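Local coordinates for protein NUDIX hydrolase (Jonesia denitrificans, PDB 4KTB) that is of unknown function but belongs to the NUDIX clan and is possibly an asymmetric diadenosine tetraphosphate (Ap4A) hydrolase, at residues Thr156-Pro160 against Glu161-Ser165; Met178-Lys181 against Gln182-His186. All blocks are in the same frame, centred on the assembly; numbering follows the deposited sequence.

Contact 1: Thr156-Pro160 against Glu161-Ser165; sequences TWLTP and EEACS
Thr159 and Glu162 lean across each other obliquely, each side chain bonded to the other residue's backbone N. Thr159 OG1, set between its own N and carbonyl carbon (chi1 62°), takes the N-H of Glu162 at 3.2 Å from Glu162 N and also lies against the CG and CD of that glutamate. In return, Glu162 reaches back with an extended chain, CG beside its own N, and its OE1 accepts from Thr159 N at 2.9 Å; this donor sits well out of the carboxylate plane, 63° from it. Leu158 packs against the root of the glutamate, its CB 3.6 Å from Glu162 CB, while its CD1 reaches over to Ala163 CA and CB. The first turn itself is closed by Ala163 N, 2.7 Å from Thr159 O, and by Cys164 N, 2.9 Å from Pro160 O. A valine in place of Thr159 would probably leave the amide of Glu162 without its side-chain cap acceptor, and only the return bond from Thr159 N to the carboxylate would remain of the pair. On the strand side, Leu158 also packs on Leu60, and its backbone is hydrogen-bonded to Val58. Reciprocal bonds of this kind make a capping box, here starting the short helix 160-163, with Pro160 as its first residue, directly after strand 154-158.

Contact 2: Met178-Lys181 against Gln182-His186; sequences MLLK and QALAH
Gln182 folds its side chain back over the carbonyl end of Met178, a selenomethionine, four residues earlier. Its CG stands beside its own backbone N (chi1 -67°), which brings that methylene 3.4 Å from Met178 O, and the glutamine chain then crosses the Met178 chain at about a right angle, with OE1 3.6 Å from CG of Met178. These are van der Waals approaches; what Met178 O accepts is the backbone N-H of Gln182, with Gln182 N at 2.8 Å. The NE2 end of the amide faces the second subunit, giving a weak hydrogen bond to Ala185 O there, and Ala185 also meets its own counterpart across that interface.

The same i to i+4 pairing continues one residue at a time, the regular bonding of an alpha-helix, here helix 176-186, which lies with one side on strands 113-118 and 133-141, Leu179 against Ala115 and Ala137 there and against Phe112 of a loop, Ala183 against Ile139, and with another side on the second subunit. Leu179 O receives Ala183 N at 2.9 Å. Leu180 O takes Leu184 N at 2.9 Å, and the Leu184 side chain covers that carbonyl as well, its CG 3.4 Å from the oxygen. Lys181 O is paired with Ala185 N at 2.7 Å, while Ala185 CB lies close beside it. Gln182 O in turn accepts from His186 N. Leu180 CD1 meets Leu184 CG at 4.2 Å, the two chains slanting past each other. His186 O is hydrogen-bonded to Ser108 OG of the third subunit.

Overall arrangement
Contact 1 closes before contact 2 opens, and their centres lie about 12 Å apart. Contact 1 is where strand 154-158, paired antiparallel with strand 55-64, turns into helix 160-163, whereas contact 2 lies wholly within the last helix, 176-186; helix 166-170 comes between them along the chain. The two meet directly: Cys164 SG packs 3.4 Å from Leu184 CD1, and Leu180 CD2 approaches Ala163 O. Contact 1 sits at the surface and is touched by no other subunit, while contact 2 is buried and faces two of them. Together they illustrate how a chain leaving a sheet ends in a helix that packs on that sheet with one side and meets neighbouring subunits with others.

Contact 1: Thr156-Pro160 against Glu161-Ser165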
loop_
_atom_site.group_PDB
_atom_site.type_symbol
_atom_site.label_atom_id
_atom_site.label_comp_id
_atom_site.label_asym_id
_atom_site.label_seq_id
_atom_site.Cartn_x
_atom_site.Cartn_y
_atom_site.Cartn_z
ATOM N N THR A 156 -6.044 -21.577 16.515
ATOM C CA THR A 156 -7.295 -20.977 16.973
ATOM C C THR A 156 -7.865 -20.001 15.947
ATOM O O THR A 156 -7.198 -19.045 15.549
ATOM C CB THR A 156 -7.126 -20.244 18.313
ATOM O OG1 THR A 156 -6.305 -21.020 19.197
ATOM C CG2 THR A 156 -8.484 -20.025 18.951
ATOM N N TRP A 157 -9.095 -20.249 15.510
ATOM C CA TRP A 157 -9.761 -19.329 14.605
ATOM C C TRP A 157 -10.699 -18.443 15.398
ATOM O O TRP A 157 -11.627 -18.924 16.044
ATOM C CB TRP A 157 -10.525 -20.096 13.540
ATOM C CG TRP A 157 -9.622 -20.813 12.592
ATOM C CD1 TRP A 157 -9.314 -22.142 12.595
ATOM C CD2 TRP A 157 -8.884 -20.233 11.512
ATOM N NE1 TRP A 157 -8.440 -22.428 11.570
ATOM C CE2 TRP A 157 -8.157 -21.267 10.895
ATOM C CE3 TRP A 157 -8.767 -18.937 11.004
ATOM C CZ2 TRP A 157 -7.333 -21.044 9.789
ATOM C CZ3 TRP A 157 -7.946 -18.718 9.918
ATOM C CH2 TRP A 157 -7.244 -19.763 9.317
ATOM N N LEU A 158 -10.447 -17.145 15.342
ATOM C CA LEU A 158 -11.188 -16.191 16.149
ATOM C C LEU A 158 -11.746 -15.093 15.267
ATOM O O LEU A 158 -11.114 -14.721 14.281
ATOM C CB LEU A 158 -10.249 -15.561 17.161
ATOM C CG LEU A 158 -9.458 -16.533 18.014
ATOM C CD1 LEU A 158 -8.126 -15.907 18.352
ATOM C CD2 LEU A 158 -10.245 -16.843 19.266
ATOM N N THR A 159 -12.920 -14.566 15.620
ATOM C CA THR A 159 -13.407 -13.359 14.962
ATOM C C THR A 159 -12.509 -12.251 15.450
ATOM O O THR A 159 -11.851 -12.418 16.479
ATOM C CB THR A 159 -14.862 -12.998 15.338
ATOM O OG1 THR A 159 -14.943 -12.740 16.744
ATOM C CG2 THR A 159 -15.802 -14.099 14.966
ATOM N N PRO A 160 -12.468 -11.126 14.712
ATOM C CA PRO A 160 -11.721 -9.946 15.138
ATOM C C PRO A 160 -11.999 -9.594 16.585
ATOM O O PRO A 160 -11.043 -9.375 17.332
ATOM C CB PRO A 160 -12.268 -8.863 14.219
ATOM C CG PRO A 160 -12.459 -9.591 12.927
ATOM C CD PRO A 160 -12.917 -10.990 13.312
ATOM N N GLU A 161 -13.269 -9.534 16.968
ATOM C CA GLU A 161 -13.618 -9.283 18.355
ATOM C C GLU A 161 -12.860 -10.239 19.246
ATOM O O GLU A 161 -12.189 -9.822 20.184
ATOM C CB GLU A 161 -15.114 -9.489 18.580
ATOM C CG GLU A 161 -15.967 -8.294 18.296
ATOM C CD GLU A 161 -17.266 -8.335 19.067
ATOM O OE1 GLU A 161 -17.358 -7.669 20.125
ATOM O OE2 GLU A 161 -18.189 -9.044 18.617
ATOM N N GLU A 162 -12.974 -11.525 18.932
ATOM C CA GLU A 162 -12.369 -12.576 19.741
ATOM C C GLU A 162 -10.856 -12.412 19.810
ATOM O O GLU A 162 -10.269 -12.426 20.891
ATOM C CB GLU A 162 -12.744 -13.950 19.178
ATOM C CG GLU A 162 -14.209 -14.307 19.418
ATOM C CD GLU A 162 -14.690 -15.453 18.549
ATOM O OE1 GLU A 162 -13.847 -16.084 17.871
ATOM O OE2 GLU A 162 -15.914 -15.720 18.546
ATOM N N ALA A 163 -10.243 -12.237 18.643
ATOM C CA ALA A 163 -8.792 -12.075 18.537
ATOM C C ALA A 163 -8.290 -10.875 19.332
ATOM O O ALA A 163 -7.169 -10.883 19.825
ATOM C CB ALA A 163 -8.362 -11.969 17.077
ATOM N N CYS A 164 -9.115 -9.841 19.455
ATOM C CA CYS A 164 -8.700 -8.651 20.195
ATOM C C CYS A 164 -9.155 -8.678 21.646
ATOM O O CYS A 164 -9.152 -7.654 22.321
ATOM C CB CYS A 164 -9.155 -7.368 19.497
ATOM S SG CYS A 164 -8.294 -7.090 17.910
ATOM N N SER A 165 -9.534 -9.849 22.131
ATOM C CA SER A 165 -9.802 -9.993 23.555
ATOM C C SER A 165 -8.493 -9.739 24.292
ATOM O O SER A 165 -7.429 -10.185 23.852
ATOM C CB SER A 165 -10.306 -11.394 23.876
ATOM O OG SER A 165 -9.395 -12.078 24.715
HETATM O O HOH W 1 -14.826 -17.767 16.283
#

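Contact 2: Met178-Lys181 against Gln182-His186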
loop_
_atom_site.group_PDB
_atom_site.type_symbol
_atom_site.label_atom_id
_atom_site.label_comp_id
_atom_site.label_asym_id
_atom_site.label_seq_id
_atom_site.Cartn_x
_atom_site.Cartn_y
_atom_site.Cartn_z
HETATM N N MSE A 178 0.210 -6.081 18.655
HETATM C CA MSE A 178 0.063 -4.844 17.906
HETATM C C MSE A 178 0.096 -5.085 16.401
HETATM O O MSE A 178 -0.674 -4.489 15.645
HETATM C CB MSE A 178 1.163 -3.864 18.281
HETATM C CG MSE A 178 1.141 -2.598 17.453
HETATM SE SE MSE A 178 -0.591 -1.682 17.466
HETATM C CE MSE A 178 -0.932 -1.552 19.397
ATOM N N LEU A 179 1.002 -5.954 15.968
ATOM C CA LEU A 179 1.097 -6.287 14.550
ATOM C C LEU A 179 -0.231 -6.881 14.084
ATOM O O LEU A 179 -0.693 -6.612 12.969
ATOM C CB LEU A 179 2.248 -7.260 14.299
ATOM C CG LEU A 179 2.467 -7.668 12.844
ATOM C CD1 LEU A 179 2.643 -6.456 11.970
ATOM C CD2 LEU A 179 3.686 -8.570 12.745
ATOM N N LEU A 180 -0.862 -7.659 14.956
ATOM C CA LEU A 180 -2.167 -8.216 14.648
ATOM C C LEU A 180 -3.209 -7.102 14.457
ATOM O O LEU A 180 -4.033 -7.152 13.540
ATOM C CB LEU A 180 -2.587 -9.189 15.746
ATOM C CG LEU A 180 -4.052 -9.604 15.755
ATOM C CD1 LEU A 180 -4.418 -10.317 14.462
ATOM C CD2 LEU A 180 -4.321 -10.479 16.972
ATOM N N LYS A 181 -3.153 -6.089 15.314
ATOM C CA LYS A 181 -4.073 -4.962 15.218
ATOM C C LYS A 181 -3.830 -4.144 13.964
ATOM O O LYS A 181 -4.767 -3.676 13.316
ATOM C CB LYS A 181 -3.933 -4.059 16.435
ATOM C CG LYS A 181 -4.415 -4.677 17.720
ATOM C CD LYS A 181 -4.523 -3.606 18.776
ATOM C CE LYS A 181 -3.755 -3.998 20.024
ATOM N NZ LYS A 181 -3.767 -2.931 21.071
ATOM N N GLN A 182 -2.565 -3.945 13.641
ATOM C CA GLN A 182 -2.221 -3.308 12.382
ATOM C C GLN A 182 -2.782 -4.105 11.213
ATOM O O GLN A 182 -3.237 -3.534 10.239
ATOM C CB GLN A 182 -0.702 -3.179 12.243
ATOM C CG GLN A 182 -0.074 -2.220 13.221
ATOM C CD GLN A 182 1.435 -2.239 13.152
ATOM O OE1 GLN A 182 2.099 -2.840 13.998
ATOM N NE2 GLN A 182 1.990 -1.584 12.132
ATOM N N ALA A 183 -2.768 -5.431 11.327
ATOM C CA ALA A 183 -3.231 -6.292 10.240
ATOM C C ALA A 183 -4.739 -6.168 10.075
ATOM O O ALA A 183 -5.248 -6.052 8.957
ATOM C CB ALA A 183 -2.819 -7.750 10.485
ATOM N N LEU A 184 -5.442 -6.173 11.202
ATOM C CA LEU A 184 -6.883 -5.971 11.220
ATOM C C LEU A 184 -7.252 -4.576 10.754
ATOM O O LEU A 184 -8.235 -4.396 10.036
ATOM C CB LEU A 184 -7.422 -6.177 12.636
ATOM C CG LEU A 184 -7.337 -7.615 13.115
ATOM C CD1 LEU A 184 -7.724 -7.691 14.574
ATOM C CD2 LEU A 184 -8.251 -8.492 12.273
ATOM N N ALA A 185 -6.481 -3.589 11.199
ATOM C CA ALA A 185 -6.672 -2.223 10.747
ATOM C C ALA A 185 -6.556 -2.195 9.226
ATOM O O ALA A 185 -7.430 -1.686 8.550
ATOM C CB ALA A 185 -5.663 -1.303 11.377
ATOM N N HIS A 186 -5.474 -2.764 8.695
ATOM C CA HIS A 186 -5.257 -2.783 7.243
ATOM C C HIS A 186 -6.454 -3.383 6.518
ATOM O O HIS A 186 -6.874 -2.879 5.484
ATOM C CB HIS A 186 -4.001 -3.572 6.877
ATOM C CG HIS A 186 -3.698 -3.582 5.410
ATOM N ND1 HIS A 186 -3.366 -2.436 4.710
ATOM C CD2 HIS A 186 -3.667 -4.589 4.506
ATOM C CE1 HIS A 186 -3.140 -2.744 3.446
ATOM N NE2 HIS A 186 -3.320 -4.042 3.289
#